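Local coordinates for protein endo-1,3-beta-glucanase (Streptomyces sioyaensis, PDB 3DGT) that probably hydrolyses internal 1,3-beta-glucosidic linkages of beta-glucans as the family 16 glycoside hydrolase catalytic domain of a longer protein, at residues D91-K99 with M195-P203; E147-W156 with G247-G255. All coordinates share one frame; numbering follows the deposited sequence.

In the fold
From the N terminus, the chain leaves strand 80-87 and rounds the loop 91-99 into strand 99-107, passes through the turn at 147-156, and comes back in strand 191-198 to close contact 1 at 195-203. It then runs on past strand 236-244 to 247-255, which meets 147-156 in contact 2. The two closures therefore cross: each has one segment inside the other's loop. Their centres lie 30 Å apart on opposite sides of the chain's centre. Contact 1 joins the loop entering strand 99-107 to the end of strand 191-198; contact 2 packs helix 247-250 and its glycine-rich tail against the turn between strands 146-147 and 155-160.

Contact 1: residues D91-K99 with M195-P203; sequences DFQPPAGGK and MEWDRSVSP
Arg-199 reaches across the loop 91-99 with its whole side chain. Its CB lies against Gly-98 O, and CG passes by the ring of Pro-94. Arg-199 CD meets that ring more closely, 3.7 Å from Pro-94 CG. Here the chain bends (chi3 74°), turning the guanidinium against Ala-96: NE carries a salt bridge to Glu-204, and Arg-199 NH2 ends 3.8 Å from Ala-96 CB. Ala-96 N lies over one face of the guanidinium, toward its NH1 corner; both are donors and no bond forms. Arg-199 NH1 donates instead to Pro-94 O at 2.9 Å, with the oxygen close to the guanidinium plane and the donor in the carbonyl plane. Held by Pro-94 O at NH1 and by Glu-204 at NE, the group is fixed in its rotation.

The backbone it crosses is a type II beta turn, Pro-95 to Gly-98, leading into strand 99-107 of the beta-sandwich jelly roll of family 16. Gly-97 N donates to Arg-199 O (2.8 Å) from well above the carbonyl plane, and Arg-199 N returns a bond to Gly-98 O. The strands then begin their antiparallel pairing with Lys-99 and Asp-198 as a non-hydrogen-bonded pair.

Pro-94 CD lies over the face of the Trp-197 six-membered ring, 3.5 Å from its centroid, in a CH-pi contact. Gln-93 CG touches Trp-197 CH2 at the far end of the indole, with amide and ring planes 16° apart, while Phe-236 meets the ring almost at a right angle.

Lys-99 extends alongside Asp-198, its CE 3.6 Å from Asp-198 OD1. That oxygen takes two bonds from Ser-200: the backbone N, closing an Asx turn, and OG on the syn lone pair. Asp-198 OD2 and Glu-196 OE2 both form salt bridges with Arg-207 NH1; Lys-99 NZ lies near both acids but beyond salt-bridge distance.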
loop_
_atom_site.group_PDB
_atom_site.type_symbol
_atom_site.label_atom_id
_atom_site.label_comp_id
_atom_site.label_asym_id
_atom_site.label_seq_id
_atom_site.Cartn_x
_atom_site.Cartn_y
_atom_site.Cartn_z
ATOM N N ASP A 91 -7.654 -13.411 2.490
ATOM C CA ASP A 91 -7.250 -14.788 2.171
ATOM C C ASP A 91 -6.093 -14.927 1.184
ATOM O O ASP A 91 -5.624 -16.037 0.958
ATOM C CB ASP A 91 -8.450 -15.583 1.659
ATOM C CG ASP A 91 -9.074 -14.962 0.436
ATOM O OD1 ASP A 91 -9.922 -14.059 0.612
ATOM O OD2 ASP A 91 -8.727 -15.376 -0.696
ATOM N N PHE A 92 -5.645 -13.816 0.595
ATOM C CA PHE A 92 -4.656 -13.838 -0.489
ATOM C C PHE A 92 -3.346 -14.494 -0.071
ATOM O O PHE A 92 -2.648 -13.987 0.799
ATOM C CB PHE A 92 -4.376 -12.421 -0.991
ATOM C CG PHE A 92 -5.620 -11.649 -1.390
ATOM C CD1 PHE A 92 -6.527 -12.177 -2.298
ATOM C CD2 PHE A 92 -5.868 -10.385 -0.862
ATOM C CE1 PHE A 92 -7.669 -11.459 -2.673
ATOM C CE2 PHE A 92 -7.007 -9.656 -1.230
ATOM C CZ PHE A 92 -7.909 -10.200 -2.129
ATOM N N GLN A 93 -3.045 -15.627 -0.706
ATOM C CA GLN A 93 -1.866 -16.446 -0.429
ATOM C C GLN A 93 -1.806 -17.538 -1.484
ATOM O O GLN A 93 -2.765 -18.299 -1.628
ATOM C CB GLN A 93 -1.969 -17.099 0.959
ATOM C CG GLN A 93 -0.787 -18.014 1.309
ATOM C CD GLN A 93 -0.986 -18.797 2.590
ATOM O OE1 GLN A 93 -2.082 -18.846 3.139
ATOM N NE2 GLN A 93 0.078 -19.430 3.058
ATOM N N PRO A 94 -0.677 -17.646 -2.206
ATOM C CA PRO A 94 -0.575 -18.722 -3.183
ATOM C C PRO A 94 -0.338 -20.040 -2.470
ATOM O O PRO A 94 0.231 -20.045 -1.382
ATOM C CB PRO A 94 0.673 -18.355 -3.981
ATOM C CG PRO A 94 1.521 -17.569 -3.041
ATOM C CD PRO A 94 0.549 -16.836 -2.131
ATOM N N PRO A 95 -0.769 -21.166 -3.071
ATOM C CA PRO A 95 -0.396 -22.423 -2.416
ATOM C C PRO A 95 1.073 -22.723 -2.639
ATOM O O PRO A 95 1.690 -22.124 -3.523
ATOM C CB PRO A 95 -1.255 -23.457 -3.141
ATOM C CG PRO A 95 -1.463 -22.858 -4.499
ATOM C CD PRO A 95 -1.607 -21.383 -4.255
ATOM N N ALA A 96 1.629 -23.637 -1.848
ATOM C CA ALA A 96 3.031 -23.991 -2.009
ATOM C C ALA A 96 3.240 -24.557 -3.406
ATOM O O ALA A 96 2.402 -25.317 -3.909
ATOM C CB ALA A 96 3.447 -24.990 -0.946
ATOM N N GLY A 97 4.322 -24.142 -4.054
ATOM C CA GLY A 97 4.557 -24.483 -5.449
ATOM C C GLY A 97 4.015 -23.435 -6.399
ATOM O O GLY A 97 4.456 -23.351 -7.537
ATOM N N GLY A 98 3.063 -22.630 -5.931
ATOM C CA GLY A 98 2.423 -21.626 -6.781
ATOM C C GLY A 98 3.013 -20.235 -6.666
ATOM O O GLY A 98 3.977 -20.011 -5.931
ATOM N N LYS A 99 2.431 -19.300 -7.408
ATOM C CA LYS A 99 2.823 -17.893 -7.320
ATOM C C LYS A 99 1.583 -17.020 -7.203
ATOM O O LYS A 99 0.504 -17.390 -7.658
ATOM C CB LYS A 99 3.625 -17.457 -8.554
ATOM C CG LYS A 99 4.876 -18.270 -8.840
ATOM C CD LYS A 99 5.634 -17.678 -10.023
ATOM C CE LYS A 99 6.735 -18.622 -10.485
ATOM N NZ LYS A 99 7.432 -18.129 -11.711
ATOM N N MET A 195 3.717 -6.896 -6.631
ATOM C CA MET A 195 4.403 -7.808 -5.734
ATOM C C MET A 195 4.147 -9.213 -6.259
ATOM O O MET A 195 2.990 -9.608 -6.415
ATOM C CB MET A 195 3.834 -7.640 -4.324
ATOM C CG MET A 195 4.527 -8.434 -3.212
ATOM S SD MET A 195 4.206 -10.220 -3.233
ATOM C CE MET A 195 2.428 -10.282 -3.098
ATOM N N GLU A 196 5.222 -9.941 -6.573
ATOM C CA GLU A 196 5.112 -11.358 -6.887
ATOM C C GLU A 196 5.650 -12.195 -5.728
ATOM O O GLU A 196 6.786 -12.020 -5.285
ATOM C CB GLU A 196 5.815 -11.726 -8.197
ATOM C CG GLU A 196 5.765 -13.233 -8.480
ATOM C CD GLU A 196 6.465 -13.627 -9.754
ATOM O OE1 GLU A 196 5.941 -13.335 -10.841
ATOM O OE2 GLU A 196 7.528 -14.260 -9.670
ATOM N N TRP A 197 4.797 -13.092 -5.249
ATOM C CA TRP A 197 5.084 -13.965 -4.132
ATOM C C TRP A 197 5.262 -15.349 -4.742
ATOM O O TRP A 197 4.301 -15.955 -5.239
ATOM C CB TRP A 197 3.886 -13.906 -3.197
ATOM C CG TRP A 197 3.913 -14.692 -1.909
ATOM C CD1 TRP A 197 4.835 -15.615 -1.480
ATOM C CD2 TRP A 197 2.890 -14.652 -0.916
ATOM N NE1 TRP A 197 4.451 -16.121 -0.247
ATOM C CE2 TRP A 197 3.257 -15.546 0.108
ATOM C CE3 TRP A 197 1.699 -13.921 -0.789
ATOM C CZ2 TRP A 197 2.467 -15.736 1.245
ATOM C CZ3 TRP A 197 0.912 -14.114 0.332
ATOM C CH2 TRP A 197 1.304 -15.006 1.337
ATOM N N ASP A 198 6.507 -15.819 -4.732
ATOM C CA ASP A 198 6.926 -17.008 -5.465
ATOM C C ASP A 198 7.206 -18.165 -4.507
ATOM O O ASP A 198 8.234 -18.191 -3.822
ATOM C CB ASP A 198 8.170 -16.662 -6.292
ATOM C CG ASP A 198 8.580 -17.761 -7.240
ATOM O OD1 ASP A 198 8.023 -18.874 -7.139
ATOM O OD2 ASP A 198 9.467 -17.509 -8.092
ATOM N N ARG A 199 6.280 -19.116 -4.457
ATOM C CA ARG A 199 6.465 -20.308 -3.632
ATOM C C ARG A 199 6.863 -21.508 -4.488
ATOM O O ARG A 199 6.722 -22.656 -4.053
ATOM C CB ARG A 199 5.183 -20.610 -2.843
ATOM C CG ARG A 199 4.790 -19.497 -1.866
ATOM C CD ARG A 199 3.607 -19.905 -1.008
ATOM N NE ARG A 199 4.016 -20.868 0.013
ATOM C CZ ARG A 199 3.170 -21.515 0.809
ATOM N NH1 ARG A 199 1.862 -21.330 0.674
ATOM N NH2 ARG A 199 3.625 -22.361 1.728
ATOM N N SER A 200 7.375 -21.245 -5.693
ATOM C CA SER A 200 7.740 -22.320 -6.626
ATOM C C SER A 200 9.204 -22.734 -6.533
ATOM O O SER A 200 9.608 -23.689 -7.197
ATOM C CB SER A 200 7.406 -21.927 -8.067
ATOM O OG SER A 200 8.359 -21.027 -8.595
ATOM N N VAL A 201 9.985 -22.010 -5.729
ATOM C CA VAL A 201 11.427 -22.216 -5.608
ATOM C C VAL A 201 11.834 -22.232 -4.145
ATOM O O VAL A 201 11.131 -21.684 -3.293
ATOM C CB VAL A 201 12.242 -21.085 -6.327
ATOM C CG1 VAL A 201 12.147 -21.223 -7.840
ATOM C CG2 VAL A 201 11.812 -19.693 -5.868
ATOM N N SER A 202 12.966 -22.871 -3.858
ATOM C CA SER A 202 13.597 -22.775 -2.551
ATOM C C SER A 202 14.951 -22.089 -2.721
ATOM O O SER A 202 15.785 -22.561 -3.497
ATOM C CB SER A 202 13.778 -24.160 -1.926
ATOM O OG SER A 202 14.455 -24.055 -0.681
ATOM N N PRO A 203 15.185 -20.970 -2.010
ATOM C CA PRO A 203 14.283 -20.353 -1.034
ATOM C C PRO A 203 13.129 -19.604 -1.698
ATOM O O PRO A 203 13.271 -19.081 -2.811
ATOM C CB PRO A 203 15.197 -19.377 -0.288
ATOM C CG PRO A 203 16.207 -18.962 -1.314
ATOM C CD PRO A 203 16.441 -20.205 -2.157
#

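Contact 2: residues E147-W156 with G247-G255; sequences ENVQGLNKTW and GFPGAFGGG
With CG nearly anti to the backbone N (chi1 -157°), Phe-248 swings its ring off the helical turn toward Trp-156, while a bend in Gln-150 (chi2 -55°) folds its amide back to the loop after that helix. Phe-248 CZ stands over one face of the indole, 3.5 Å from Trp-156 CD2, in a T-shaped pair with planes at 80°. The indole in turn presents its own edge to the face of Phe-252, Trp-156 CZ2 lying 3.7 Å from Phe-252 CZ. Val-149 packs against both phenylalanines: its CG1 is 3.5 Å from Phe-248 CD1, and its CG2 touches both Phe-248 and, more loosely, Phe-252.

The segment 147-156 is a strand connection built round a type I' turn, Val-149 to Leu-152. Glu-147, at its start, ends the E-x-D-x-x-E signature of family 16, which in relatives carries the catalytic carboxylates; its OE2 accepts a hydrogen bond from Trp-120 NE1 and meets the edge of Phe-248.

Both hydrogens of Gln-150 NE2 are used, one for Phe-252 O (3.0 Å, from above the carbonyl plane) and one, straighter, for Gly-254 O at 2.8 Å. Gln-150 OE1, which accepts from Gly-118 N, also rests 3.5 Å from Pro-249 CB. An alanine in place of Gln-150 would remove the amide and is likely to leave these two carbonyls and Gly-118 N without their mate.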
loop_
_atom_site.group_PDB
_atom_site.type_symbol
_atom_site.label_atom_id
_atom_site.label_comp_id
_atom_site.label_asym_id
_atom_site.label_seq_id
_atom_site.Cartn_x
_atom_site.Cartn_y
_atom_site.Cartn_z
ATOM N N GLU A 147 5.193 2.744 -1.502
ATOM C CA GLU A 147 5.094 3.889 -0.607
ATOM C C GLU A 147 5.844 5.034 -1.254
ATOM O O GLU A 147 6.767 4.822 -2.043
ATOM C CB GLU A 147 5.715 3.614 0.759
ATOM C CG GLU A 147 4.951 2.646 1.622
ATOM C CD GLU A 147 5.613 2.493 2.962
ATOM O OE1 GLU A 147 6.615 1.761 3.032
ATOM O OE2 GLU A 147 5.154 3.118 3.940
ATOM N N ASN A 148 5.448 6.246 -0.901
ATOM C CA ASN A 148 6.114 7.446 -1.370
ATOM C C ASN A 148 5.913 8.552 -0.354
ATOM O O ASN A 148 4.926 8.554 0.390
ATOM C CB ASN A 148 5.555 7.865 -2.728
ATOM C CG ASN A 148 6.017 9.248 -3.149
ATOM O OD1 ASN A 148 5.285 10.227 -2.991
ATOM N ND2 ASN A 148 7.245 9.342 -3.677
ATOM N N VAL A 149 6.841 9.499 -0.334
ATOM C CA VAL A 149 6.665 10.706 0.468
ATOM C C VAL A 149 7.107 11.934 -0.307
ATOM O O VAL A 149 7.934 11.844 -1.224
ATOM C CB VAL A 149 7.412 10.650 1.842
ATOM C CG1 VAL A 149 6.824 9.579 2.747
ATOM C CG2 VAL A 149 8.929 10.434 1.646
ATOM N N GLN A 150 6.519 13.075 0.058
ATOM C CA GLN A 150 7.029 14.395 -0.337
ATOM C C GLN A 150 6.911 14.713 -1.826
ATOM O O GLN A 150 7.569 15.634 -2.316
ATOM C CB GLN A 150 8.496 14.590 0.121
ATOM C CG GLN A 150 8.826 14.210 1.581
ATOM C CD GLN A 150 7.952 14.908 2.601
ATOM O OE1 GLN A 150 6.745 14.669 2.677
ATOM N NE2 GLN A 150 8.564 15.773 3.408
ATOM N N GLY A 151 6.060 13.976 -2.540
ATOM C CA GLY A 151 5.926 14.128 -3.991
ATOM C C GLY A 151 7.200 13.865 -4.768
ATOM O O GLY A 151 7.354 14.338 -5.905
ATOM N N LEU A 152 8.108 13.089 -4.176
ATOM C CA LEU A 152 9.366 12.753 -4.841
ATOM C C LEU A 152 9.148 11.700 -5.922
ATOM O O LEU A 152 8.310 10.802 -5.771
ATOM C CB LEU A 152 10.383 12.240 -3.820
ATOM C CG LEU A 152 10.938 13.262 -2.824
ATOM C CD1 LEU A 152 11.627 12.583 -1.653
ATOM C CD2 LEU A 152 11.911 14.215 -3.515
ATOM N N ASN A 153 9.919 11.799 -7.008
ATOM C CA ASN A 153 9.844 10.811 -8.089
ATOM C C ASN A 153 10.558 9.515 -7.733
ATOM O O ASN A 153 11.615 9.185 -8.292
ATOM C CB ASN A 153 10.404 11.377 -9.395
ATOM C CG ASN A 153 10.343 10.376 -10.536
ATOM O OD1 ASN A 153 9.462 9.511 -10.578
ATOM N ND2 ASN A 153 11.261 10.502 -11.483
ATOM N N LYS A 154 9.975 8.784 -6.790
ATOM C CA LYS A 154 10.437 7.435 -6.491
ATOM C C LYS A 154 9.411 6.649 -5.721
ATOM O O LYS A 154 8.538 7.221 -5.040
ATOM C CB LYS A 154 11.799 7.417 -5.785
ATOM C CG LYS A 154 12.042 8.520 -4.748
ATOM C CD LYS A 154 13.423 8.324 -4.115
ATOM C CE LYS A 154 13.830 9.482 -3.225
ATOM N NZ LYS A 154 15.263 9.322 -2.783
ATOM N N THR A 155 9.493 5.335 -5.891
ATOM C CA THR A 155 8.669 4.397 -5.161
ATOM C C THR A 155 9.550 3.565 -4.239
ATOM O O THR A 155 10.679 3.196 -4.599
ATOM C CB THR A 155 7.842 3.500 -6.112
ATOM O OG1 THR A 155 7.164 2.511 -5.332
ATOM C CG2 THR A 155 8.720 2.833 -7.175
ATOM N N TRP A 156 9.052 3.323 -3.034
ATOM C CA TRP A 156 9.683 2.420 -2.076
ATOM C C TRP A 156 8.862 1.141 -1.971
ATOM O O TRP A 156 7.629 1.191 -1.897
ATOM C CB TRP A 156 9.729 3.065 -0.686
ATOM C CG TRP A 156 10.764 4.144 -0.424
ATOM C CD1 TRP A 156 11.929 3.999 0.260
ATOM C CD2 TRP A 156 10.679 5.541 -0.778
ATOM N NE1 TRP A 156 12.591 5.209 0.351
ATOM C CE2 TRP A 156 11.846 6.169 -0.283
ATOM C CE3 TRP A 156 9.730 6.319 -1.462
ATOM C CZ2 TRP A 156 12.092 7.535 -0.448
ATOM C CZ3 TRP A 156 9.974 7.695 -1.621
ATOM C CH2 TRP A 156 11.151 8.279 -1.123
ATOM N N GLY A 247 6.190 9.525 10.450
ATOM C CA GLY A 247 7.616 9.233 10.493
ATOM C C GLY A 247 8.328 9.200 9.153
ATOM O O GLY A 247 9.465 9.674 9.044
ATOM N N PHE A 248 7.679 8.647 8.134
ATOM C CA PHE A 248 8.323 8.534 6.810
ATOM C C PHE A 248 8.548 9.939 6.219
ATOM O O PHE A 248 9.690 10.297 5.905
ATOM C CB PHE A 248 7.497 7.624 5.889
ATOM C CG PHE A 248 8.267 6.985 4.745
ATOM C CD1 PHE A 248 9.371 7.601 4.163
ATOM C CD2 PHE A 248 7.831 5.758 4.229
ATOM C CE1 PHE A 248 10.041 7.007 3.093
ATOM C CE2 PHE A 248 8.500 5.144 3.156
ATOM C CZ PHE A 248 9.609 5.776 2.595
ATOM N N PRO A 249 7.488 10.764 6.097
ATOM C CA PRO A 249 7.796 12.136 5.667
ATOM C C PRO A 249 8.763 12.856 6.607
ATOM O O PRO A 249 9.547 13.686 6.157
ATOM C CB PRO A 249 6.425 12.831 5.661
ATOM C CG PRO A 249 5.434 11.722 5.559
ATOM C CD PRO A 249 6.039 10.549 6.270
ATOM N N GLY A 250 8.724 12.517 7.891
ATOM C CA GLY A 250 9.634 13.127 8.863
ATOM C C GLY A 250 11.103 12.894 8.567
ATOM O O GLY A 250 11.952 13.704 8.948
ATOM N N ALA A 251 11.405 11.784 7.893
ATOM C CA ALA A 251 12.779 11.438 7.544
ATOM C C ALA A 251 13.230 12.130 6.255
ATOM O O ALA A 251 14.416 12.078 5.900
ATOM C CB ALA A 251 12.936 9.934 7.432
ATOM N N PHE A 252 12.277 12.773 5.573
ATOM C CA PHE A 252 12.516 13.471 4.304
ATOM C C PHE A 252 12.031 14.925 4.319
ATOM O O PHE A 252 11.519 15.436 3.319
ATOM C CB PHE A 252 11.899 12.685 3.135
ATOM C CG PHE A 252 12.613 11.397 2.851
ATOM C CD1 PHE A 252 12.380 10.268 3.638
ATOM C CD2 PHE A 252 13.563 11.324 1.834
ATOM C CE1 PHE A 252 13.066 9.077 3.404
ATOM C CE2 PHE A 252 14.248 10.142 1.586
ATOM C CZ PHE A 252 14.010 9.019 2.378
ATOM N N GLY A 253 12.214 15.581 5.463
ATOM C CA GLY A 253 11.936 17.020 5.573
ATOM C C GLY A 253 10.716 17.423 6.382
ATOM O O GLY A 253 10.514 18.612 6.669
ATOM N N GLY A 254 9.900 16.451 6.762
ATOM C CA GLY A 254 8.737 16.718 7.596
ATOM C C GLY A 254 7.494 17.142 6.846
ATOM O O GLY A 254 7.446 17.104 5.614
ATOM N N GLY A 255 6.488 17.556 7.603
ATOM C CA GLY A 255 5.190 17.911 7.050
ATOM C C GLY A 255 4.053 17.198 7.769
ATOM O O GLY A 255 4.279 16.234 8.488
#